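Side-chain contacts in tryptophan halogenase superfamily (Brevundimonas sp. BAL3, PDB 6FRL), which is a flavin-dependent halogenase that prefers bromination over chlorination and probably modifies aromatic substrates, as its tryptophan halogenase relatives do: residues 240-243 and 244-247; 271-275 and 276-280; 292-295 and 296-299; 408-411 and 412-415; 453-457 and 458-462. All blocks are in the same frame, centred on the assembly; numbering follows the deposited sequence.

Contact 1 of 5, residues 240-243 and 244-247; sequences EDWG and RWLP
Trp242 O receives the backbone amides of both Trp245 and Leu246 as the chain leaves strand 239-241 and turns: Trp245 N lies 2.9 Å from Trp242 O and well above the carbonyl plane, whereas Leu246 N meets Trp242 O at 3.2 Å within that plane. One oxygen therefore closes two overlapping turns. The bend is prepared one residue earlier by an Asx turn, in which Asp241 OD1 accepts from Gly243 N at 3.1 Å, the donor standing above the carboxylate plane. The second oxygen of that carboxylate, OD2, is held in a salt bridge by Arg325. Between the indoles the touch is slight: Trp242 CD1 and Trp245 CD1 are 4.0 Å apart, and the five-membered rings are inclined obliquely at 59°. Trp242 CD1 comes to the edge of the Trp245 ring, near its plane. Arg244 bends at chi3 (-119°), which lays NE over a face of the Trp245 ring, toward the rim. Arg244 NH1 makes a weak bond of 2.7 Å to a water that donates to Asp241 O at 2.8 Å, a bridge back to the end of the strand. Helix 376-402 backs the turn: Arg394 makes a cation-pi contact with Trp242, Ile398 touches Trp245 and Leu246, and Met390 packs on Trp242. Pro247 rests on helix 410-417, while Glu240 and Trp242 both touch Arg328 of strand 327-329.

Contact 2 of 5, residues 271-275 and 276-280; sequences TARSA and GWQWG
Thr271 and Gln278 exchange two backbone bonds as an antiparallel hydrogen-bonded pair, Thr271 N to Gln278 O at 2.9 Å and Gln278 N to Thr271 O at 2.8 Å, in the hairpin formed by strands 268-273 and 276-282. The compact side carries Ala272 and Trp277, a non-hydrogen-bonded pair whose CA atoms are only 4.3 Å apart. Trp277 CB packs against Ala272 CA at 4.1 Å, and its indole then leads off to bond Glu348 through NE1. At the turn Gly276 is also tight: a beta carbon there would run into Ala275 O, and the Gly276 carbonyl takes Arg273 N at 2.9 Å. The other side, bearing Thr271, Arg273 and Gln278, is polar, with Thr271 and Arg273 partly exposed, although Gln278 is buried. A water there sits 2.7 Å from Thr271 OG1 and donates to Gln278 O. Gln278 is extended, its CG opposite the backbone N (chi1 174°), and this carries the amide out to the guanidinium of Arg273, which turns back at chi2 (-66°). The guanidinium grips side-on, both nitrogens on one atom: NE lies 3.0 Å and NH2 2.5 Å from Gln278 OE1, which is near the guanidinium plane, although the two flat groups are inclined at 40°. Thr271 CG2 covers one guanidinium face over its centre. With Gln278 NE2 donating to His310 O, the amide has its orientation fixed at both ends, and the nearby positive charge would probably polarise its carbonyl and so favour the paired hydrogen bonds to OE1.

Contact 3 of 5, residues 292-295 and 296-299; sequences VFSS and AHLS
Ser294 and His297 are joined twice, once through the backbone and once through their side chains. In the backbone, His297 N donates to Ser294 O at 3.0 Å, approaching from above the carbonyl plane. Leu298 N adds two weak bonds, to the same Ser294 O and to Ser295 O at 3.3 Å, and Ser295 CA makes a CA-H...O contact of 3.4 Å with Leu298 O. Between side chains, Ser294 OG and His297 ND1 are hydrogen-bonded at 2.9 Å, with OG at the edge of the imidazole and near its plane. The serine hydroxyl is swung opposite its own backbone N (chi1 176°), which directs it across the turn to the ring. This is a beta turn, with Ser295 and Ala296 at its corner, placed where strand 286-293 gives way to helix 300-307; Ser299 is the N-cap of that helix, and its OG accepts from Gln302 N. Further polar support comes from Asp249, whose OD1 accepts from Ser295 N. The apolar part lies between Phe293 and Leu298, which meet at a slant: Leu298 CD1 is 4.0 Å from Phe293 CB, and Leu298 CB is 4.0 Å from Phe293 CD2. Around this pair, Phe293 also packs on Ala303 of the following helix and on Ala250 and Tyr252 of strand 250-257, whereas Leu298 reaches Ser274 and Glu306, and His297 rests on Ala275.

Contact 4 of 5, residues 408-411 and 412-415; sequences DTDF and WRDC
Trp412 packs against Thr409 and Phe411 in the first turn of helix 410-417. Its CB lies 4.0 Å from Thr409 O, and CD1 comes within 3.4 Å of Thr409 OG1, a hydroxyl bonded to Ser274 O. NE1 donates to Arg273 O, and farther along the indole CE2 meets Phe411 CD2 at 3.6 Å and CZ2 meets Phe411 CE2 at 3.7 Å; CH2, at the far end, lies 3.8 Å from Phe411 CE2. These atoms form a T-shaped pair, the edge of the phenyl directed at the indole face, with planes at 83°. Phe411 gets there because its CG stands opposite the backbone N (chi1 175°). Over a face of the Phe411 ring, Cys415 SG sits 4.3 Å from the centroid, a sulfur-aromatic contact one helical turn on. A leucine in place of Trp412 would probably leave Arg273 O without its indole donor and the edge of Phe411 without a flat surface to rest on. On the exposed side, Asp410 OD1 and Arg413 NH1 form a 2.8 Å salt bridge, their flat groups nearly perpendicular. Side-chain pairs three and four residues apart are typical of an alpha-helix; here they lie in its first turns, with Thr409 at the N-cap position.

Contact 5 of 5, residues 453-457 and 458-462; sequences IYDGF and GLYPD
The Tyr460 ring has Asp455 OD1 at its edge, in plane, and Arg124 makes a cation-pi contact with the ring. The Tyr454 ring stacks with Trp431, while Leu459 CD2 approaches it obliquely, 4.3 Å from Tyr454 CD1. Phe457 has Ile453 O in plane at its ring edge. These rings lie at a Schellman motif that ends helix 447-456: Leu459 N bonds Tyr454 O at 3.0 Å, and Gly458 N bonds Asp455 O at 3.1 Å. Gly458 is the C-prime residue, with a positive phi of 67° that favours glycine; a beta carbon here would also clash with Phe457 O. Beyond the cap the chain runs off across the end of the helix, and the side chain of Tyr460 reaches Asp455, five residues earlier, to hydrogen-bond its carboxylate through the phenol hydroxyl. Asp455 CG stands opposite the backbone N (chi1 166°), which turns the carboxylate toward the phenol. The carboxylate and ring planes are 54° apart. Tyr460 CE1 also lies 3.9 Å from Asp455 CA, putting the ring close to the last helical turn. A phenylalanine in place of Tyr460 would probably leave Asp455 OD1 without its phenol hydroxyl donor and its carboxylate freer to turn. Among the neighbours, Trp431 NE1 donates to Leu459 O, Leu121 touches Tyr460, and Asp462 OD2 forms a salt bridge with Arg373 of the second subunit. The phenol donates from Tyr460 OH to Asp455 OD1 over 2.5 Å, meeting that oxygen from above the carboxylate plane.

Overall arrangement
The contacts follow one another along the chain in numerical order without interleaving. Contacts 2 and 3 share the seven-stranded mixed sheet, where strands 276-282 and 286-293 are neighbours; their centres are 11 Å apart. Contact 4, at the start of helix 410-417, is a hub: it touches contact 2 through Arg273, Ser274 and Gly276, contact 3 through Ser294 and His297, and contact 1 through Pro247, with centres about 12 to 17 Å away. Contact 5 stands apart, about 20 Å between centres from contact 4, in the helical region that follows. Segments distant in sequence thus fix the start of helix 410-417 against the end of the sheet, while contact 5 touches none of the others.

Contact 1 of 5, residues 240-243 and 244-247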
loop_
_atom_site.group_PDB
_atom_site.type_symbol
_atom_site.label_atom_id
_atom_site.label_comp_id
_atom_site.label_asym_id
_atom_site.label_seq_id
_atom_site.Cartn_x
_atom_site.Cartn_y
_atom_site.Cartn_z
ATOM N N GLU B 240 22.467 14.656 1.573
ATOM C CA GLU B 240 21.460 15.600 1.061
ATOM C C GLU B 240 20.976 16.453 2.213
ATOM O O GLU B 240 20.220 15.959 3.077
ATOM C CB GLU B 240 20.214 14.927 0.424
ATOM C CG GLU B 240 20.441 13.728 -0.481
ATOM C CD GLU B 240 21.069 14.069 -1.792
ATOM O OE1 GLU B 240 22.194 13.611 -2.034
ATOM O OE2 GLU B 240 20.405 14.778 -2.576
ATOM N N ASP B 241 21.372 17.724 2.218
ATOM C CA ASP B 241 20.989 18.644 3.290
ATOM C C ASP B 241 19.563 19.130 3.077
ATOM O O ASP B 241 19.180 19.413 1.949
ATOM C CB ASP B 241 21.923 19.851 3.374
ATOM C CG ASP B 241 22.045 20.368 4.791
ATOM O OD1 ASP B 241 21.218 21.234 5.178
ATOM O OD2 ASP B 241 22.927 19.868 5.542
ATOM N N TRP B 242 18.797 19.197 4.164
ATOM C CA TRP B 242 17.389 19.601 4.129
ATOM C C TRP B 242 17.069 20.843 5.003
ATOM O O TRP B 242 15.874 21.151 5.212
ATOM C CB TRP B 242 16.490 18.405 4.525
ATOM C CG TRP B 242 16.314 17.323 3.452
ATOM C CD1 TRP B 242 16.577 17.417 2.116
ATOM C CD2 TRP B 242 15.807 16.015 3.659
ATOM N NE1 TRP B 242 16.271 16.237 1.470
ATOM C CE2 TRP B 242 15.805 15.356 2.399
ATOM C CE3 TRP B 242 15.368 15.322 4.784
ATOM C CZ2 TRP B 242 15.359 14.045 2.239
ATOM C CZ3 TRP B 242 14.930 14.005 4.623
ATOM C CH2 TRP B 242 14.921 13.387 3.359
ATOM N N GLY B 243 18.115 21.570 5.466
ATOM C CA GLY B 243 17.951 22.812 6.251
ATOM C C GLY B 243 17.132 23.864 5.513
ATOM O O GLY B 243 16.447 24.654 6.121
ATOM N N ARG B 244 17.189 23.840 4.191
ATOM C CA ARG B 244 16.369 24.698 3.348
ATOM C C ARG B 244 14.855 24.512 3.584
ATOM O O ARG B 244 14.122 25.503 3.584
ATOM C CB ARG B 244 16.739 24.492 1.868
ATOM C CG ARG B 244 16.196 23.211 1.258
ATOM C CD ARG B 244 16.919 22.665 0.066
ATOM N NE ARG B 244 16.041 22.599 -1.103
ATOM C CZ ARG B 244 16.188 21.775 -2.146
ATOM N NH1 ARG B 244 17.197 20.885 -2.215
ATOM N NH2 ARG B 244 15.308 21.843 -3.153
ATOM N N TRP B 245 14.401 23.270 3.802
ATOM C CA TRP B 245 12.985 23.001 4.078
ATOM C C TRP B 245 12.594 23.176 5.553
ATOM O O TRP B 245 11.443 23.441 5.836
ATOM C CB TRP B 245 12.594 21.578 3.692
ATOM C CG TRP B 245 12.842 21.161 2.292
ATOM C CD1 TRP B 245 13.627 20.125 1.885
ATOM C CD2 TRP B 245 12.293 21.734 1.113
ATOM N NE1 TRP B 245 13.610 20.026 0.517
ATOM C CE2 TRP B 245 12.788 20.995 0.017
ATOM C CE3 TRP B 245 11.438 22.798 0.870
ATOM C CZ2 TRP B 245 12.440 21.282 -1.306
ATOM C CZ3 TRP B 245 11.094 23.089 -0.439
ATOM C CH2 TRP B 245 11.588 22.330 -1.513
ATOM N N LEU B 246 13.529 22.981 6.489
ATOM C CA LEU B 246 13.222 22.979 7.928
ATOM C C LEU B 246 14.044 24.052 8.616
ATOM O O LEU B 246 15.269 24.011 8.536
ATOM C CB LEU B 246 13.538 21.600 8.519
ATOM C CG LEU B 246 12.600 20.505 7.993
ATOM C CD1 LEU B 246 13.218 19.118 8.014
ATOM C CD2 LEU B 246 11.296 20.503 8.761
ATOM N N PRO B 247 13.392 25.022 9.283
ATOM C CA PRO B 247 14.156 26.159 9.827
ATOM C C PRO B 247 15.134 25.793 10.955
ATOM O O PRO B 247 16.300 26.214 10.918
ATOM C CB PRO B 247 13.070 27.091 10.361
ATOM C CG PRO B 247 11.902 26.213 10.668
ATOM C CD PRO B 247 11.974 25.061 9.693
HETATM O O HOH W 1 18.833 19.229 -0.844
#

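Contact 2 of 5, residues 271-275 and 276-280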
loop_
_atom_site.group_PDB
_atom_site.type_symbol
_atom_site.label_atom_id
_atom_site.label_comp_id
_atom_site.label_asym_id
_atom_site.label_seq_id
_atom_site.Cartn_x
_atom_site.Cartn_y
_atom_site.Cartn_z
ATOM N N THR B 271 5.389 21.834 23.007
ATOM C CA THR B 271 4.955 23.210 23.251
ATOM C C THR B 271 5.717 24.191 22.345
ATOM O O THR B 271 6.947 24.325 22.443
ATOM C CB THR B 271 5.168 23.609 24.728
ATOM O OG1 THR B 271 4.447 22.710 25.575
ATOM C CG2 THR B 271 4.683 25.050 24.999
ATOM N N ALA B 272 4.990 24.865 21.448
ATOM C CA ALA B 272 5.609 25.876 20.586
ATOM C C ALA B 272 6.053 27.089 21.410
ATOM O O ALA B 272 5.304 27.567 22.274
ATOM C CB ALA B 272 4.649 26.314 19.492
ATOM N N ARG B 273 7.262 27.578 21.123
ATOM C CA ARG B 273 7.818 28.791 21.759
ATOM C C ARG B 273 8.132 29.823 20.669
ATOM O O ARG B 273 7.646 29.684 19.543
ATOM C CB ARG B 273 9.055 28.442 22.635
ATOM C CG ARG B 273 8.845 27.371 23.701
ATOM C CD ARG B 273 7.893 27.811 24.781
ATOM N NE ARG B 273 7.926 26.901 25.930
ATOM C CZ ARG B 273 6.993 26.855 26.885
ATOM N NH1 ARG B 273 5.935 27.677 26.876
ATOM N NH2 ARG B 273 7.121 26.008 27.905
ATOM N N SER B 274 8.919 30.850 20.990
ATOM C CA SER B 274 9.146 32.000 20.083
ATOM C C SER B 274 9.836 31.662 18.776
ATOM O O SER B 274 9.570 32.324 17.772
ATOM C CB SER B 274 9.942 33.140 20.798
ATOM O OG SER B 274 11.335 32.887 20.861
ATOM N N ALA B 275 10.721 30.663 18.779
ATOM C CA ALA B 275 11.499 30.344 17.562
ATOM C C ALA B 275 11.878 28.881 17.445
ATOM O O ALA B 275 13.011 28.546 17.069
ATOM C CB ALA B 275 12.736 31.238 17.446
ATOM N N GLY B 276 10.883 28.035 17.706
ATOM C CA GLY B 276 11.033 26.578 17.766
ATOM C C GLY B 276 10.062 25.989 18.763
ATOM O O GLY B 276 8.988 26.550 18.988
ATOM N N TRP B 277 10.444 24.882 19.393
ATOM C CA TRP B 277 9.510 24.144 20.245
ATOM C C TRP B 277 10.189 23.292 21.343
ATOM O O TRP B 277 11.321 22.857 21.215
ATOM C CB TRP B 277 8.585 23.274 19.351
ATOM C CG TRP B 277 9.317 22.321 18.473
ATOM C CD1 TRP B 277 9.801 22.566 17.224
ATOM C CD2 TRP B 277 9.661 20.969 18.779
ATOM N NE1 TRP B 277 10.440 21.438 16.720
ATOM C CE2 TRP B 277 10.382 20.450 17.664
ATOM C CE3 TRP B 277 9.452 20.147 19.888
ATOM C CZ2 TRP B 277 10.869 19.151 17.625
ATOM C CZ3 TRP B 277 9.940 18.849 19.846
ATOM C CH2 TRP B 277 10.658 18.368 18.719
ATOM N N GLN B 278 9.447 23.056 22.414
ATOM C CA GLN B 278 9.912 22.338 23.577
ATOM C C GLN B 278 9.254 20.953 23.663
ATOM O O GLN B 278 8.049 20.798 23.428
ATOM C CB GLN B 278 9.589 23.155 24.842
ATOM C CG GLN B 278 9.875 22.484 26.196
ATOM C CD GLN B 278 9.436 23.330 27.376
ATOM O OE1 GLN B 278 9.014 24.474 27.217
ATOM N NE2 GLN B 278 9.551 22.782 28.574
ATOM N N TRP B 279 10.052 19.957 24.041
ATOM C CA TRP B 279 9.550 18.616 24.267
ATOM C C TRP B 279 9.545 18.250 25.771
ATOM O O TRP B 279 10.287 18.829 26.592
ATOM C CB TRP B 279 10.344 17.630 23.405
ATOM C CG TRP B 279 11.676 17.121 23.930
ATOM C CD1 TRP B 279 11.882 16.200 24.945
ATOM C CD2 TRP B 279 12.971 17.408 23.383
ATOM N NE1 TRP B 279 13.223 15.936 25.071
ATOM C CE2 TRP B 279 13.918 16.660 24.132
ATOM C CE3 TRP B 279 13.425 18.231 22.342
ATOM C CZ2 TRP B 279 15.294 16.714 23.874
ATOM C CZ3 TRP B 279 14.797 18.289 22.079
ATOM C CH2 TRP B 279 15.719 17.525 22.847
ATOM N N GLY B 280 8.691 17.294 26.106
ATOM C CA GLY B 280 8.516 16.853 27.472
ATOM C C GLY B 280 8.116 15.397 27.504
ATOM O O GLY B 280 6.964 15.075 27.272
HETATM O O HOH W 2 6.605 21.056 25.945
#

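Contact 3 of 5, residues 292-295 and 296-299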
loop_
_atom_site.group_PDB
_atom_site.type_symbol
_atom_site.label_atom_id
_atom_site.label_comp_id
_atom_site.label_asym_id
_atom_site.label_seq_id
_atom_site.Cartn_x
_atom_site.Cartn_y
_atom_site.Cartn_z
ATOM N N VAL B 292 14.032 22.628 20.688
ATOM C CA VAL B 292 14.530 22.689 19.300
ATOM C C VAL B 292 14.282 24.110 18.783
ATOM O O VAL B 292 13.189 24.623 18.976
ATOM C CB VAL B 292 13.753 21.689 18.404
ATOM C CG1 VAL B 292 14.119 21.870 16.918
ATOM C CG2 VAL B 292 13.989 20.261 18.891
ATOM N N PHE B 293 15.250 24.735 18.115
ATOM C CA PHE B 293 15.084 26.148 17.729
ATOM C C PHE B 293 16.010 26.609 16.597
ATOM O O PHE B 293 16.959 25.908 16.221
ATOM C CB PHE B 293 15.294 27.033 18.960
ATOM C CG PHE B 293 16.691 26.971 19.510
ATOM C CD1 PHE B 293 17.072 25.946 20.367
ATOM C CD2 PHE B 293 17.637 27.928 19.141
ATOM C CE1 PHE B 293 18.368 25.885 20.852
ATOM C CE2 PHE B 293 18.938 27.878 19.614
ATOM C CZ PHE B 293 19.303 26.858 20.481
ATOM N N SER B 294 15.717 27.807 16.070
ATOM C CA SER B 294 16.560 28.483 15.031
ATOM C C SER B 294 17.586 29.442 15.660
ATOM O O SER B 294 17.204 30.453 16.218
ATOM C CB SER B 294 15.683 29.264 14.042
ATOM O OG SER B 294 16.459 29.997 13.099
ATOM N N SER B 295 18.881 29.135 15.554
ATOM C CA SER B 295 19.934 30.005 16.138
ATOM C C SER B 295 19.961 31.389 15.462
ATOM O O SER B 295 20.265 32.386 16.108
ATOM C CB SER B 295 21.325 29.334 16.149
ATOM O OG SER B 295 21.855 29.164 14.858
ATOM N N ALA B 296 19.577 31.447 14.191
ATOM C CA ALA B 296 19.402 32.719 13.491
ATOM C C ALA B 296 18.315 33.654 14.072
ATOM O O ALA B 296 18.289 34.837 13.722
ATOM C CB ALA B 296 19.180 32.468 12.006
ATOM N N HIS B 297 17.429 33.138 14.930
ATOM C CA HIS B 297 16.440 33.954 15.666
ATOM C C HIS B 297 16.666 33.978 17.176
ATOM O O HIS B 297 16.035 34.765 17.878
ATOM C CB HIS B 297 15.023 33.407 15.441
ATOM C CG HIS B 297 14.577 33.421 14.014
ATOM N ND1 HIS B 297 15.089 32.564 13.062
ATOM C CD2 HIS B 297 13.618 34.149 13.395
ATOM C CE1 HIS B 297 14.496 32.799 11.902
ATOM N NE2 HIS B 297 13.603 33.760 12.076
ATOM N N LEU B 298 17.503 33.083 17.693
ATOM C CA LEU B 298 17.748 33.001 19.130
ATOM C C LEU B 298 19.238 32.809 19.445
ATOM O O LEU B 298 19.926 31.971 18.861
ATOM C CB LEU B 298 16.955 31.852 19.770
ATOM C CG LEU B 298 15.465 31.937 20.126
ATOM C CD1 LEU B 298 15.025 30.589 20.710
ATOM C CD2 LEU B 298 15.135 33.053 21.089
ATOM N N SER B 299 19.709 33.597 20.404
ATOM C CA SER B 299 20.967 33.343 21.077
ATOM C C SER B 299 20.827 32.114 21.977
ATOM O O SER B 299 19.709 31.646 22.271
ATOM C CB SER B 299 21.328 34.543 21.947
ATOM O OG SER B 299 20.332 34.739 22.951
#

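Contact 4 of 5, residues 408-411 and 412-415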
loop_
_atom_site.group_PDB
_atom_site.type_symbol
_atom_site.label_atom_id
_atom_site.label_comp_id
_atom_site.label_asym_id
_atom_site.label_seq_id
_atom_site.Cartn_x
_atom_site.Cartn_y
_atom_site.Cartn_z
ATOM N N ASP B 408 2.951 36.069 16.658
ATOM C CA ASP B 408 3.906 36.771 17.550
ATOM C C ASP B 408 5.392 36.962 17.107
ATOM O O ASP B 408 6.054 37.807 17.695
ATOM C CB ASP B 408 3.902 36.110 18.943
ATOM C CG ASP B 408 4.389 34.645 18.905
ATOM O OD1 ASP B 408 5.624 34.381 18.937
ATOM O OD2 ASP B 408 3.514 33.758 18.818
ATOM N N THR B 409 5.929 36.199 16.148
ATOM C CA THR B 409 7.317 36.422 15.678
ATOM C C THR B 409 7.518 36.164 14.184
ATOM O O THR B 409 6.655 35.605 13.518
ATOM C CB THR B 409 8.370 35.578 16.440
ATOM O OG1 THR B 409 8.024 34.196 16.352
ATOM C CG2 THR B 409 8.474 35.981 17.912
ATOM N N ASP B 410 8.665 36.603 13.670
ATOM C CA ASP B 410 9.009 36.425 12.263
ATOM C C ASP B 410 9.251 34.975 11.877
ATOM O O ASP B 410 8.969 34.580 10.728
ATOM C CB ASP B 410 10.259 37.256 11.880
ATOM C CG ASP B 410 9.958 38.751 11.683
ATOM O OD1 ASP B 410 8.790 39.190 11.860
ATOM O OD2 ASP B 410 10.920 39.475 11.352
ATOM N N PHE B 411 9.812 34.209 12.818
ATOM C CA PHE B 411 10.015 32.775 12.657
ATOM C C PHE B 411 8.746 32.091 12.113
ATOM O O PHE B 411 8.789 31.378 11.094
ATOM C CB PHE B 411 10.413 32.163 14.002
ATOM C CG PHE B 411 10.532 30.663 13.977
ATOM C CD1 PHE B 411 11.644 30.060 13.428
ATOM C CD2 PHE B 411 9.518 29.861 14.487
ATOM C CE1 PHE B 411 11.746 28.682 13.385
ATOM C CE2 PHE B 411 9.619 28.488 14.458
ATOM C CZ PHE B 411 10.729 27.897 13.906
ATOM N N TRP B 412 7.631 32.369 12.786
ATOM C CA TRP B 412 6.352 31.733 12.503
ATOM C C TRP B 412 5.650 32.230 11.223
ATOM O O TRP B 412 5.075 31.403 10.513
ATOM C CB TRP B 412 5.425 31.793 13.741
ATOM C CG TRP B 412 5.889 30.899 14.902
ATOM C CD1 TRP B 412 6.318 31.307 16.138
ATOM C CD2 TRP B 412 5.986 29.466 14.914
ATOM N NE1 TRP B 412 6.666 30.227 16.916
ATOM C CE2 TRP B 412 6.473 29.084 16.187
ATOM C CE3 TRP B 412 5.717 28.467 13.973
ATOM C CZ2 TRP B 412 6.676 27.754 16.537
ATOM C CZ3 TRP B 412 5.914 27.153 14.314
ATOM C CH2 TRP B 412 6.393 26.805 15.584
ATOM N N ARG B 413 5.695 33.531 10.915
ATOM C CA ARG B 413 5.212 34.036 9.595
ATOM C C ARG B 413 5.948 33.346 8.453
ATOM O O ARG B 413 5.332 32.899 7.472
ATOM C CB ARG B 413 5.412 35.546 9.420
ATOM C CG ARG B 413 4.557 36.432 10.310
ATOM C CD ARG B 413 4.943 37.906 10.142
ATOM N NE ARG B 413 4.383 38.741 11.216
ATOM C CZ ARG B 413 4.965 39.028 12.394
ATOM N NH1 ARG B 413 6.172 38.589 12.711
ATOM N NH2 ARG B 413 4.337 39.790 13.281
ATOM N N ASP B 414 7.270 33.280 8.580
ATOM C CA ASP B 414 8.099 32.685 7.550
ATOM C C ASP B 414 7.767 31.235 7.327
ATOM O O ASP B 414 7.688 30.798 6.183
ATOM C CB ASP B 414 9.591 32.811 7.890
ATOM C CG ASP B 414 10.116 34.236 7.754
ATOM O OD1 ASP B 414 9.374 35.146 7.300
ATOM O OD2 ASP B 414 11.293 34.418 8.114
ATOM N N CYS B 415 7.569 30.487 8.407
ATOM C CA CYS B 415 7.173 29.059 8.308
ATOM C C CYS B 415 5.882 28.915 7.492
ATOM O O CYS B 415 5.824 28.080 6.580
ATOM C CB CYS B 415 7.019 28.430 9.697
ATOM S SG CYS B 415 8.579 27.926 10.451
#

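Contact 5 of 5, residues 453-457 and 458-462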
loop_
_atom_site.group_PDB
_atom_site.type_symbol
_atom_site.label_atom_id
_atom_site.label_comp_id
_atom_site.label_asym_id
_atom_site.label_seq_id
_atom_site.Cartn_x
_atom_site.Cartn_y
_atom_site.Cartn_z
ATOM N N ILE B 453 -3.435 16.376 12.123
ATOM C CA ILE B 453 -2.698 17.616 11.936
ATOM C C ILE B 453 -3.572 18.659 11.209
ATOM O O ILE B 453 -3.647 19.822 11.644
ATOM C CB ILE B 453 -1.354 17.353 11.231
ATOM C CG1 ILE B 453 -0.514 16.310 12.034
ATOM C CG2 ILE B 453 -0.581 18.662 11.026
ATOM C CD1 ILE B 453 -0.374 16.551 13.530
ATOM N N TYR B 454 -4.280 18.241 10.148
ATOM C CA TYR B 454 -5.165 19.179 9.451
ATOM C C TYR B 454 -6.156 19.783 10.453
ATOM O O TYR B 454 -6.258 21.010 10.563
ATOM C CB TYR B 454 -5.896 18.535 8.268
ATOM C CG TYR B 454 -5.008 18.146 7.085
ATOM C CD1 TYR B 454 -4.118 19.041 6.530
ATOM C CD2 TYR B 454 -5.099 16.872 6.498
ATOM C CE1 TYR B 454 -3.324 18.682 5.427
ATOM C CE2 TYR B 454 -4.317 16.497 5.418
ATOM C CZ TYR B 454 -3.426 17.402 4.883
ATOM O OH TYR B 454 -2.650 17.067 3.794
ATOM N N ASP B 455 -6.802 18.925 11.233
ATOM C CA ASP B 455 -7.773 19.379 12.215
ATOM C C ASP B 455 -7.156 20.186 13.342
ATOM O O ASP B 455 -7.714 21.196 13.760
ATOM C CB ASP B 455 -8.567 18.206 12.798
ATOM C CG ASP B 455 -9.320 18.587 14.010
ATOM O OD1 ASP B 455 -10.321 19.298 13.822
ATOM O OD2 ASP B 455 -8.886 18.204 15.134
ATOM N N GLY B 456 -6.008 19.759 13.843
ATOM C CA GLY B 456 -5.290 20.516 14.898
ATOM C C GLY B 456 -4.927 21.948 14.520
ATOM O O GLY B 456 -4.975 22.845 15.359
ATOM N N PHE B 457 -4.555 22.165 13.255
ATOM C CA PHE B 457 -4.297 23.518 12.763
ATOM C C PHE B 457 -5.484 24.210 12.102
ATOM O O PHE B 457 -5.302 25.256 11.524
ATOM C CB PHE B 457 -3.107 23.519 11.807
ATOM C CG PHE B 457 -1.812 23.253 12.485
ATOM C CD1 PHE B 457 -1.096 24.285 13.054
ATOM C CD2 PHE B 457 -1.319 21.966 12.578
ATOM C CE1 PHE B 457 0.115 24.033 13.666
ATOM C CE2 PHE B 457 -0.129 21.703 13.209
ATOM C CZ PHE B 457 0.600 22.738 13.758
ATOM N N GLY B 458 -6.683 23.642 12.192
ATOM C CA GLY B 458 -7.887 24.255 11.668
ATOM C C GLY B 458 -8.003 24.399 10.150
ATOM O O GLY B 458 -8.694 25.307 9.684
ATOM N N LEU B 459 -7.355 23.516 9.373
ATOM C CA LEU B 459 -7.488 23.532 7.909
ATOM C C LEU B 459 -8.461 22.453 7.429
ATOM O O LEU B 459 -8.147 21.284 7.504
ATOM C CB LEU B 459 -6.124 23.353 7.246
ATOM C CG LEU B 459 -6.150 23.387 5.685
ATOM C CD1 LEU B 459 -6.671 24.719 5.117
ATOM C CD2 LEU B 459 -4.807 23.049 5.067
ATOM N N TYR B 460 -9.609 22.865 6.886
ATOM C CA TYR B 460 -10.693 21.964 6.491
ATOM C C TYR B 460 -11.094 22.186 5.046
ATOM O O TYR B 460 -10.969 23.291 4.563
ATOM C CB TYR B 460 -11.917 22.227 7.366
ATOM C CG TYR B 460 -11.648 22.094 8.841
ATOM C CD1 TYR B 460 -11.463 20.829 9.413
ATOM C CD2 TYR B 460 -11.561 23.208 9.667
ATOM C CE1 TYR B 460 -11.211 20.671 10.765
ATOM C CE2 TYR B 460 -11.308 23.061 11.031
ATOM C CZ TYR B 460 -11.139 21.774 11.566
ATOM O OH TYR B 460 -10.886 21.584 12.900
ATOM N N PRO B 461 -11.611 21.152 4.359
ATOM C CA PRO B 461 -12.022 21.299 2.971
ATOM C C PRO B 461 -13.256 22.145 2.779
ATOM O O PRO B 461 -14.056 22.246 3.696
ATOM C CB PRO B 461 -12.331 19.865 2.514
ATOM C CG PRO B 461 -12.306 19.006 3.714
ATOM C CD PRO B 461 -11.575 19.745 4.789
ATOM N N ASP B 462 -13.411 22.695 1.574
ATOM C CA ASP B 462 -14.548 23.578 1.221
ATOM C C ASP B 462 -15.778 22.696 1.101
ATOM O O ASP B 462 -16.788 22.972 1.749
ATOM C CB ASP B 462 -14.353 24.355 -0.118
ATOM C CG ASP B 462 -12.895 24.288 -0.677
ATOM O OD1 ASP B 462 -11.969 24.636 0.084
ATOM O OD2 ASP B 462 -12.699 23.892 -1.866
#